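Local coordinates for protein putative secreted endoglycosylceramidase (Rhodococcus hoagii, PDB 6JYZ) that acts as an endogalactosylceramidase of glycoside hydrolase family 5, probably cleaving the O-glycosidic bond that joins sugar to ceramide in glycolipids, at residues R24-D29 / D284-F289; D80-N85 / N116-V121; F208-A213 / G254-L259. All blocks are in the same frame, centred on the assembly; numbering follows the deposited sequence.

Interaction 1 of 3, residues R24-D29 / D284-F289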
loop_
_atom_site.group_PDB
_atom_site.type_symbol
_atom_site.label_atom_id
_atom_site.label_comp_id
_atom_site.label_asym_id
_atom_site.label_seq_id
_atom_site.Cartn_x
_atom_site.Cartn_y
_atom_site.Cartn_z
ATOM N N ARG A 24 7.240 -2.916 -18.380
ATOM C CA ARG A 24 7.343 -1.632 -17.674
ATOM C C ARG A 24 5.950 -1.011 -17.637
ATOM O O ARG A 24 5.188 -1.037 -18.616
ATOM C CB ARG A 24 8.302 -0.752 -18.481
ATOM C CG ARG A 24 8.299 0.715 -18.059
ATOM C CD ARG A 24 9.403 1.453 -18.807
ATOM N NE ARG A 24 9.162 2.896 -18.817
ATOM C CZ ARG A 24 9.902 3.698 -19.594
ATOM N NH1 ARG A 24 10.821 3.150 -20.391
ATOM N NH2 ARG A 24 9.650 4.999 -19.561
ATOM N N LEU A 25 5.673 -0.342 -16.505
ATOM C CA LEU A 25 4.426 0.382 -16.315
ATOM C C LEU A 25 4.614 1.881 -16.465
ATOM O O LEU A 25 5.646 2.444 -16.018
ATOM C CB LEU A 25 3.844 0.105 -14.927
ATOM C CG LEU A 25 3.550 -1.364 -14.725
ATOM C CD1 LEU A 25 2.950 -1.617 -13.334
ATOM C CD2 LEU A 25 2.653 -1.917 -15.811
ATOM N N THR A 26 3.610 2.550 -16.952
ATOM C CA THR A 26 3.528 3.984 -17.195
ATOM C C THR A 26 2.112 4.438 -16.863
ATOM O O THR A 26 1.301 3.677 -16.311
ATOM C CB THR A 26 3.944 4.234 -18.669
ATOM O OG1 THR A 26 4.081 5.645 -18.868
ATOM C CG2 THR A 26 2.966 3.696 -19.690
ATOM N N VAL A 27 1.849 5.722 -17.124
ATOM C CA VAL A 27 0.536 6.300 -16.946
ATOM C C VAL A 27 0.137 6.922 -18.275
ATOM O O VAL A 27 0.945 7.653 -18.880
ATOM C CB VAL A 27 0.546 7.354 -15.821
ATOM C CG1 VAL A 27 -0.774 8.142 -15.816
ATOM C CG2 VAL A 27 0.819 6.734 -14.473
ATOM N N GLU A 28 -1.104 6.671 -18.702
ATOM C CA GLU A 28 -1.593 7.422 -19.843
ATOM C C GLU A 28 -3.087 7.628 -19.601
ATOM O O GLU A 28 -3.798 6.670 -19.285
ATOM C CB GLU A 28 -1.330 6.674 -21.131
ATOM C CG GLU A 28 -1.739 7.532 -22.316
ATOM C CD GLU A 28 -1.381 6.809 -23.583
ATOM O OE1 GLU A 28 -1.883 5.686 -23.747
ATOM O OE2 GLU A 28 -0.555 7.350 -24.357
ATOM N N ASP A 29 -3.541 8.896 -19.788
ATOM C CA ASP A 29 -4.958 9.189 -19.844
ATOM C C ASP A 29 -5.629 8.732 -18.570
ATOM O O ASP A 29 -6.731 8.169 -18.589
ATOM C CB ASP A 29 -5.594 8.510 -21.049
ATOM C CG ASP A 29 -5.141 9.184 -22.348
ATOM O OD1 ASP A 29 -4.769 10.391 -22.307
ATOM O OD2 ASP A 29 -5.103 8.472 -23.363
ATOM N N ASP A 284 4.135 15.982 -12.371
ATOM C CA ASP A 284 4.936 14.997 -13.096
ATOM C C ASP A 284 3.905 14.065 -13.666
ATOM O O ASP A 284 2.928 13.691 -12.989
ATOM C CB ASP A 284 5.853 14.267 -12.074
ATOM C CG ASP A 284 6.678 13.117 -12.657
ATOM O OD1 ASP A 284 6.107 12.107 -13.139
ATOM O OD2 ASP A 284 7.921 13.269 -12.703
ATOM N N PRO A 285 4.040 13.601 -14.925
ATOM C CA PRO A 285 2.967 12.862 -15.560
ATOM C C PRO A 285 2.762 11.450 -15.018
ATOM O O PRO A 285 1.736 10.856 -15.334
ATOM C CB PRO A 285 3.372 12.802 -17.063
ATOM C CG PRO A 285 4.836 13.017 -16.985
ATOM C CD PRO A 285 5.120 14.000 -15.849
ATOM N N LEU A 286 3.698 10.953 -14.213
ATOM C CA LEU A 286 3.582 9.595 -13.705
ATOM C C LEU A 286 3.145 9.540 -12.247
ATOM O O LEU A 286 3.311 8.487 -11.612
ATOM C CB LEU A 286 4.907 8.826 -13.902
ATOM C CG LEU A 286 5.413 8.833 -15.335
ATOM C CD1 LEU A 286 6.730 8.036 -15.437
ATOM C CD2 LEU A 286 4.396 8.256 -16.287
ATOM N N VAL A 287 2.529 10.622 -11.757
ATOM C CA VAL A 287 2.013 10.511 -10.381
ATOM C C VAL A 287 0.701 9.739 -10.344
ATOM O O VAL A 287 -0.084 9.705 -11.300
ATOM C CB VAL A 287 1.811 11.920 -9.758
ATOM C CG1 VAL A 287 3.148 12.649 -9.627
ATOM C CG2 VAL A 287 0.740 12.761 -10.468
ATOM N N VAL A 288 0.459 9.111 -9.192
ATOM C CA VAL A 288 -0.715 8.272 -8.913
ATOM C C VAL A 288 -1.219 8.654 -7.530
ATOM O O VAL A 288 -0.433 8.613 -6.566
ATOM C CB VAL A 288 -0.307 6.787 -8.973
ATOM C CG1 VAL A 288 -1.464 5.918 -8.466
ATOM C CG2 VAL A 288 0.157 6.382 -10.384
ATOM N N PHE A 289 -2.493 9.040 -7.432
ATOM C CA PHE A 289 -3.062 9.433 -6.146
ATOM C C PHE A 289 -3.514 8.206 -5.357
ATOM O O PHE A 289 -4.203 7.317 -5.894
ATOM C CB PHE A 289 -4.256 10.352 -6.433
ATOM C CG PHE A 289 -4.908 10.899 -5.180
ATOM C CD1 PHE A 289 -4.145 11.499 -4.182
ATOM C CD2 PHE A 289 -6.277 10.762 -4.960
ATOM C CE1 PHE A 289 -4.752 11.989 -3.004
ATOM C CE2 PHE A 289 -6.854 11.266 -3.773
ATOM C CZ PHE A 289 -6.095 11.845 -2.825
#
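V27 presents its whole isopropyl group to segment 284-289, and its two methyls come to rest on different neighbours. CB and CG1 of V27 both lie 3.7 Å from the carbonyl O of P285, with CG1 anti to the backbone N (chi1 169°). CG2, anti to the carbonyl carbon instead, lies near CA of L286 and reaches CG2 of V288, 4.2 Å away, the two valine side chains running obliquely past one another. L286 has its CG anti to the carbonyl carbon (chi1 -54°), and it is CD2, not CD1, that makes the contact with strand 25-28, lying 4.0 Å from CB of V27 and 3.7 Å from OG1 of T26. The same methyl lies 3.7 Å from the backbone N of V27; that nitrogen is buried by the contact and has no polar partner in the model.

Strand 25-28 pairs with strand 31-34 in an antiparallel hairpin, whereas strand 287-289 belongs to the (beta/alpha)8 barrel of family 5 hydrolases. The hairpin lies across the N-terminal ends of the barrel strands: V27 also touches L259 and P324, and L25 packs on V40 and L42.

The backbone that presents L286 is itself fixed by an Asx turn, in which OD1 of D284 accepts from N of L286 at 2.9 Å with its anti lone pair, the bond being fairly straight at 162°. A type I turn from D284 to V287 shares this bend, although its closing bond, from N of V287 to O of D284, is weak at 3.3 Å. The second carboxylate oxygen, OD2 of D284, is held by a salt bridge to R249 on helix 230-251, a helix that L286 also touches.

Interaction 2 of 3, residues D80-N85 / N116-V121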
loop_
_atom_site.group_PDB
_atom_site.type_symbol
_atom_site.label_atom_id
_atom_site.label_comp_id
_atom_site.label_asym_id
_atom_site.label_seq_id
_atom_site.Cartn_x
_atom_site.Cartn_y
_atom_site.Cartn_z
ATOM N N ASP A 80 -1.379 -9.497 -8.263
ATOM C CA ASP A 80 -0.331 -9.106 -9.185
ATOM C C ASP A 80 0.445 -7.856 -8.727
ATOM O O ASP A 80 1.230 -7.344 -9.499
ATOM C CB ASP A 80 -0.842 -8.875 -10.616
ATOM C CG ASP A 80 -1.764 -7.696 -10.723
ATOM O OD1 ASP A 80 -2.050 -7.044 -9.694
ATOM O OD2 ASP A 80 -2.187 -7.402 -11.900
ATOM N N VAL A 81 0.271 -7.487 -7.456
ATOM C CA VAL A 81 1.089 -6.401 -6.901
ATOM C C VAL A 81 1.239 -6.687 -5.417
ATOM O O VAL A 81 0.421 -7.313 -4.768
ATOM C CB VAL A 81 0.420 -5.014 -7.129
ATOM C CG1 VAL A 81 -0.806 -4.795 -6.245
ATOM C CG2 VAL A 81 1.411 -3.872 -6.944
ATOM N N VAL A 82 2.337 -6.151 -4.893
ATOM C CA VAL A 82 2.566 -6.089 -3.450
ATOM C C VAL A 82 2.980 -4.655 -3.100
ATOM O O VAL A 82 3.731 -4.021 -3.839
ATOM C CB VAL A 82 3.673 -7.061 -3.031
ATOM C CG1 VAL A 82 4.947 -6.847 -3.785
ATOM C CG2 VAL A 82 4.004 -6.951 -1.563
ATOM N N ARG A 83 2.418 -4.154 -2.014
ATOM C CA ARG A 83 2.904 -2.906 -1.412
ATOM C C ARG A 83 3.864 -3.337 -0.304
ATOM O O ARG A 83 3.466 -3.834 0.734
ATOM C CB ARG A 83 1.728 -2.045 -0.942
ATOM C CG ARG A 83 2.225 -0.690 -0.385
ATOM C CD ARG A 83 1.029 0.231 -0.202
ATOM N NE ARG A 83 1.363 1.518 0.411
ATOM C CZ ARG A 83 1.034 1.893 1.648
ATOM N NH1 ARG A 83 0.569 1.045 2.563
ATOM N NH2 ARG A 83 1.197 3.202 1.945
ATOM N N LEU A 84 5.157 -3.180 -0.621
ATOM C CA LEU A 84 6.221 -3.666 0.258
ATOM C C LEU A 84 6.571 -2.557 1.253
ATOM O O LEU A 84 7.083 -1.500 0.844
ATOM C CB LEU A 84 7.404 -4.081 -0.627
ATOM C CG LEU A 84 8.493 -4.823 0.141
ATOM C CD1 LEU A 84 8.061 -6.244 0.536
ATOM C CD2 LEU A 84 9.727 -4.885 -0.731
ATOM N N ASN A 85 6.216 -2.787 2.505
ATOM C CA ASN A 85 6.368 -1.730 3.519
ATOM C C ASN A 85 7.809 -1.763 4.030
ATOM O O ASN A 85 8.157 -2.674 4.807
ATOM C CB ASN A 85 5.378 -2.002 4.660
ATOM C CG ASN A 85 3.966 -2.374 4.235
ATOM O OD1 ASN A 85 3.454 -3.398 4.732
ATOM N ND2 ASN A 85 3.313 -1.584 3.395
ATOM N N ASN A 116 6.772 -14.576 -9.514
ATOM C CA ASN A 116 5.420 -15.054 -9.318
ATOM C C ASN A 116 4.413 -14.126 -10.010
ATOM O O ASN A 116 3.240 -14.186 -9.646
ATOM C CB ASN A 116 5.154 -15.215 -7.827
ATOM C CG ASN A 116 5.868 -16.429 -7.304
ATOM O OD1 ASN A 116 5.372 -17.542 -7.543
ATOM N ND2 ASN A 116 7.034 -16.279 -6.689
ATOM N N GLY A 117 4.881 -13.282 -10.903
ATOM C CA GLY A 117 3.985 -12.422 -11.649
ATOM C C GLY A 117 3.465 -11.212 -10.862
ATOM O O GLY A 117 2.374 -10.703 -11.160
ATOM N N ILE A 118 4.233 -10.757 -9.875
ATOM C CA ILE A 118 3.760 -9.703 -8.957
ATOM C C ILE A 118 4.707 -8.541 -9.101
ATOM O O ILE A 118 5.928 -8.684 -8.873
ATOM C CB ILE A 118 3.752 -10.271 -7.547
ATOM C CG1 ILE A 118 2.778 -11.462 -7.450
ATOM C CG2 ILE A 118 3.391 -9.171 -6.514
ATOM C CD1 ILE A 118 2.852 -12.138 -6.077
ATOM N N TYR A 119 4.169 -7.366 -9.386
ATOM C CA TYR A 119 4.879 -6.098 -9.346
ATOM C C TYR A 119 5.008 -5.599 -7.904
ATOM O O TYR A 119 4.196 -5.938 -7.043
ATOM C CB TYR A 119 4.065 -5.035 -10.093
ATOM C CG TYR A 119 4.044 -5.162 -11.601
ATOM C CD1 TYR A 119 5.036 -4.553 -12.344
ATOM C CD2 TYR A 119 2.991 -5.772 -12.273
ATOM C CE1 TYR A 119 5.039 -4.583 -13.729
ATOM C CE2 TYR A 119 2.958 -5.786 -13.662
ATOM C CZ TYR A 119 4.002 -5.227 -14.365
ATOM O OH TYR A 119 3.956 -5.258 -15.751
ATOM N N THR A 120 6.017 -4.760 -7.645
ATOM C CA THR A 120 6.243 -4.217 -6.318
ATOM C C THR A 120 6.123 -2.709 -6.279
ATOM O O THR A 120 6.774 -1.998 -7.062
ATOM C CB THR A 120 7.635 -4.595 -5.840
ATOM O OG1 THR A 120 7.730 -6.017 -5.738
ATOM C CG2 THR A 120 7.935 -4.052 -4.447
ATOM N N VAL A 121 5.311 -2.210 -5.335
ATOM C CA VAL A 121 5.333 -0.817 -4.937
ATOM C C VAL A 121 6.243 -0.720 -3.726
ATOM O O VAL A 121 6.022 -1.412 -2.716
ATOM C CB VAL A 121 3.917 -0.319 -4.603
ATOM C CG1 VAL A 121 3.981 1.052 -3.925
ATOM C CG2 VAL A 121 3.031 -0.297 -5.819
#
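The ring of Y119 meets segment 80-85 edge-on: the carbonyl O of D80 lies near the ring plane, 3.6 Å from CD2 of Y119. That oxygen also accepts from N of Y119 at 2.9 Å, the donor standing above the carbonyl plane, while the phenol OH of Y119 bonds to O of P23. The carboxylate of D80 turns elsewhere, to N of R43. The guanidinium of R83 points into the barrel, where D218, E263 and E329 form salt bridges with it and N46 and N221 add hydrogen bonds.

These are adjacent parallel strands of the (beta/alpha)8 barrel, joined through helix 100-115 in a beta-alpha-beta unit. V82 N to Y119 O, V121 N to V82 O and L84 N to V121 O continue the pairing, each donor nearly in line with the C=O.

V81, R83, Y119 and V121 face inward, CG2 of V81 lying 4.1 Å from CG2 of V121. On the helix-covered face V82 and T120 run side by side, with CG1 of V82 3.5 Å from OG1 of T120. CG2 of I118 lies against the V81-V82 peptide, 3.5 Å from C of V81.

Interaction 3 of 3, residues F208-A213 / G254-L259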
loop_
_atom_site.group_PDB
_atom_site.type_symbol
_atom_site.label_atom_id
_atom_site.label_comp_id
_atom_site.label_asym_id
_atom_site.label_seq_id
_atom_site.Cartn_x
_atom_site.Cartn_y
_atom_site.Cartn_z
ATOM N N PHE A 208 16.883 0.575 -8.369
ATOM C CA PHE A 208 15.839 -0.110 -9.112
ATOM C C PHE A 208 15.519 0.604 -10.401
ATOM O O PHE A 208 14.492 0.293 -11.036
ATOM C CB PHE A 208 14.596 -0.278 -8.217
ATOM C CG PHE A 208 14.824 -1.236 -7.098
ATOM C CD1 PHE A 208 14.853 -2.630 -7.355
ATOM C CD2 PHE A 208 15.118 -0.799 -5.821
ATOM C CE1 PHE A 208 15.121 -3.513 -6.320
ATOM C CE2 PHE A 208 15.415 -1.681 -4.809
ATOM C CZ PHE A 208 15.427 -3.058 -5.057
ATOM N N ARG A 209 16.389 1.491 -10.859
ATOM C CA ARG A 209 16.060 2.371 -11.958
ATOM C C ARG A 209 15.823 1.647 -13.301
ATOM O O ARG A 209 15.164 2.245 -14.181
ATOM C CB ARG A 209 17.104 3.495 -12.123
ATOM C CG ARG A 209 18.465 2.982 -12.569
ATOM C CD ARG A 209 19.398 4.172 -12.500
ATOM N NE ARG A 209 20.751 3.827 -12.983
ATOM C CZ ARG A 209 21.734 3.349 -12.251
ATOM N NH1 ARG A 209 21.512 2.955 -11.011
ATOM N NH2 ARG A 209 22.951 3.194 -12.798
ATOM N N ASN A 210 16.374 0.413 -13.408
ATOM C CA ASN A 210 16.135 -0.314 -14.648
ATOM C C ASN A 210 15.240 -1.526 -14.434
ATOM O O ASN A 210 15.167 -2.375 -15.297
ATOM C CB ASN A 210 17.489 -0.735 -15.311
ATOM C CG ASN A 210 18.067 0.364 -16.181
ATOM O OD1 ASN A 210 17.417 0.737 -17.145
ATOM N ND2 ASN A 210 19.156 0.942 -15.723
ATOM N N GLU A 211 14.533 -1.606 -13.303
ATOM C CA GLU A 211 13.750 -2.810 -12.968
ATOM C C GLU A 211 12.263 -2.585 -13.286
ATOM O O GLU A 211 11.572 -1.836 -12.549
ATOM C CB GLU A 211 13.900 -3.046 -11.456
ATOM C CG GLU A 211 13.116 -4.244 -10.974
ATOM C CD GLU A 211 13.317 -5.484 -11.803
ATOM O OE1 GLU A 211 14.359 -6.117 -11.598
ATOM O OE2 GLU A 211 12.480 -5.830 -12.644
ATOM N N PRO A 212 11.706 -3.203 -14.316
ATOM C CA PRO A 212 10.295 -2.972 -14.644
ATOM C C PRO A 212 9.370 -3.575 -13.580
ATOM O O PRO A 212 8.200 -3.139 -13.527
ATOM C CB PRO A 212 10.100 -3.690 -16.008
ATOM C CG PRO A 212 11.188 -4.741 -16.029
ATOM C CD PRO A 212 12.387 -4.103 -15.319
ATOM N N ALA A 213 9.797 -4.524 -12.772
ATOM C CA ALA A 213 8.879 -5.081 -11.791
ATOM C C ALA A 213 8.573 -4.084 -10.711
ATOM O O ALA A 213 7.648 -4.336 -9.940
ATOM C CB ALA A 213 9.519 -6.301 -11.216
ATOM N N GLY A 254 19.924 6.994 -16.502
ATOM C CA GLY A 254 20.491 5.724 -16.989
ATOM C C GLY A 254 19.501 4.579 -16.900
ATOM O O GLY A 254 19.757 3.488 -17.421
ATOM N N GLY A 255 18.331 4.792 -16.246
ATOM C CA GLY A 255 17.222 3.848 -16.260
ATOM C C GLY A 255 16.025 4.536 -16.890
ATOM O O GLY A 255 16.104 5.186 -17.920
ATOM N N PHE A 256 14.858 4.399 -16.242
ATOM C CA PHE A 256 13.640 4.978 -16.757
ATOM C C PHE A 256 12.827 5.492 -15.583
ATOM O O PHE A 256 13.033 5.034 -14.465
ATOM C CB PHE A 256 12.846 3.997 -17.652
ATOM C CG PHE A 256 12.327 2.789 -16.915
ATOM C CD1 PHE A 256 11.112 2.882 -16.242
ATOM C CD2 PHE A 256 13.016 1.577 -16.927
ATOM C CE1 PHE A 256 10.576 1.785 -15.564
ATOM C CE2 PHE A 256 12.440 0.494 -16.248
ATOM C CZ PHE A 256 11.270 0.621 -15.571
ATOM N N PRO A 257 11.873 6.415 -15.845
ATOM C CA PRO A 257 11.070 6.964 -14.748
ATOM C C PRO A 257 9.971 5.994 -14.342
ATOM O O PRO A 257 9.191 5.544 -15.156
ATOM C CB PRO A 257 10.483 8.254 -15.331
ATOM C CG PRO A 257 10.459 7.997 -16.802
ATOM C CD PRO A 257 11.714 7.172 -17.092
ATOM N N HIS A 258 9.939 5.680 -13.062
ATOM C CA HIS A 258 8.880 4.874 -12.482
ATOM C C HIS A 258 7.731 5.728 -11.959
ATOM O O HIS A 258 7.832 6.957 -11.880
ATOM C CB HIS A 258 9.465 3.973 -11.385
ATOM C CG HIS A 258 10.475 2.976 -11.885
ATOM N ND1 HIS A 258 11.712 3.339 -12.519
ATOM C CD2 HIS A 258 10.408 1.627 -11.843
ATOM C CE1 HIS A 258 12.364 2.166 -12.791
ATOM N NE2 HIS A 258 11.592 1.155 -12.342
ATOM N N LEU A 259 6.630 5.074 -11.581
ATOM C CA LEU A 259 5.475 5.849 -11.055
ATOM C C LEU A 259 5.765 6.404 -9.673
ATOM O O LEU A 259 6.525 5.813 -8.901
ATOM C CB LEU A 259 4.257 4.919 -10.956
ATOM C CG LEU A 259 3.695 4.382 -12.243
ATOM C CD1 LEU A 259 2.387 3.630 -12.131
ATOM C CD2 LEU A 259 4.132 4.913 -13.557
HETATM O O HOH W 1 19.134 1.438 -19.269
#
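Three hydrogen bonds join the loops, all accepted by backbone carbonyls. F256 N donates to R209 O at 3.0 Å. ND2 of N210 donates to G254 O, which lies nearly in the N210 amide plane, and NE2 of H258 to E211 O, which lies within 6° of the imidazole plane; each donor stands above its acceptor's carbonyl plane. A water donates to both OD1 of N210 and O of G254, and NH1 of R209 bonds to A206 O. The NE2 bond fixes the rotation of the imidazole, with a weak bond from ND1 of H258 to F256 O in addition.

Among the van der Waals contacts, R209 O sits over one face of the F256 ring, while P212 CA lies at its edge. The aliphatic part of R209 runs alongside G255, which must remain bare, for a CB would collide with R209 O. CE1 of F256 sits 3.3 Å above the centre of the H258 ring, and CE1 of H258 lies over one face of F256, offset toward its rim. A leucine in place of H258 would probably leave E211 O without its donor and lose the flat ring that F256 lies over.

Both segments lead from a helix into barrel strands 214-218 and 259-262, the helix-to-strand connections at the N-terminal end of a (beta/alpha)8 barrel.

From the N terminus, the hairpin strand in 24-29 comes first, and its partner 284-289 arrives only after 254 intervening residues, so interaction 1 closes the widest loop. Inside it the other two follow in series: interaction 2 closes 30 residues that include helix 100-115, and interaction 3 then closes 40 residues containing strand 214-218 and helix 230-251. None cross. Contacts between them connect the set: T120 N probably hydrogen-bonds to A213 O between interactions 2 and 3, R24 packs on F256 between 1 and 3, and L25 lies against the Y119 hydroxyl between 1 and 2. Together they tie the hairpin to five neighbouring barrel strands or the loops that lead into them.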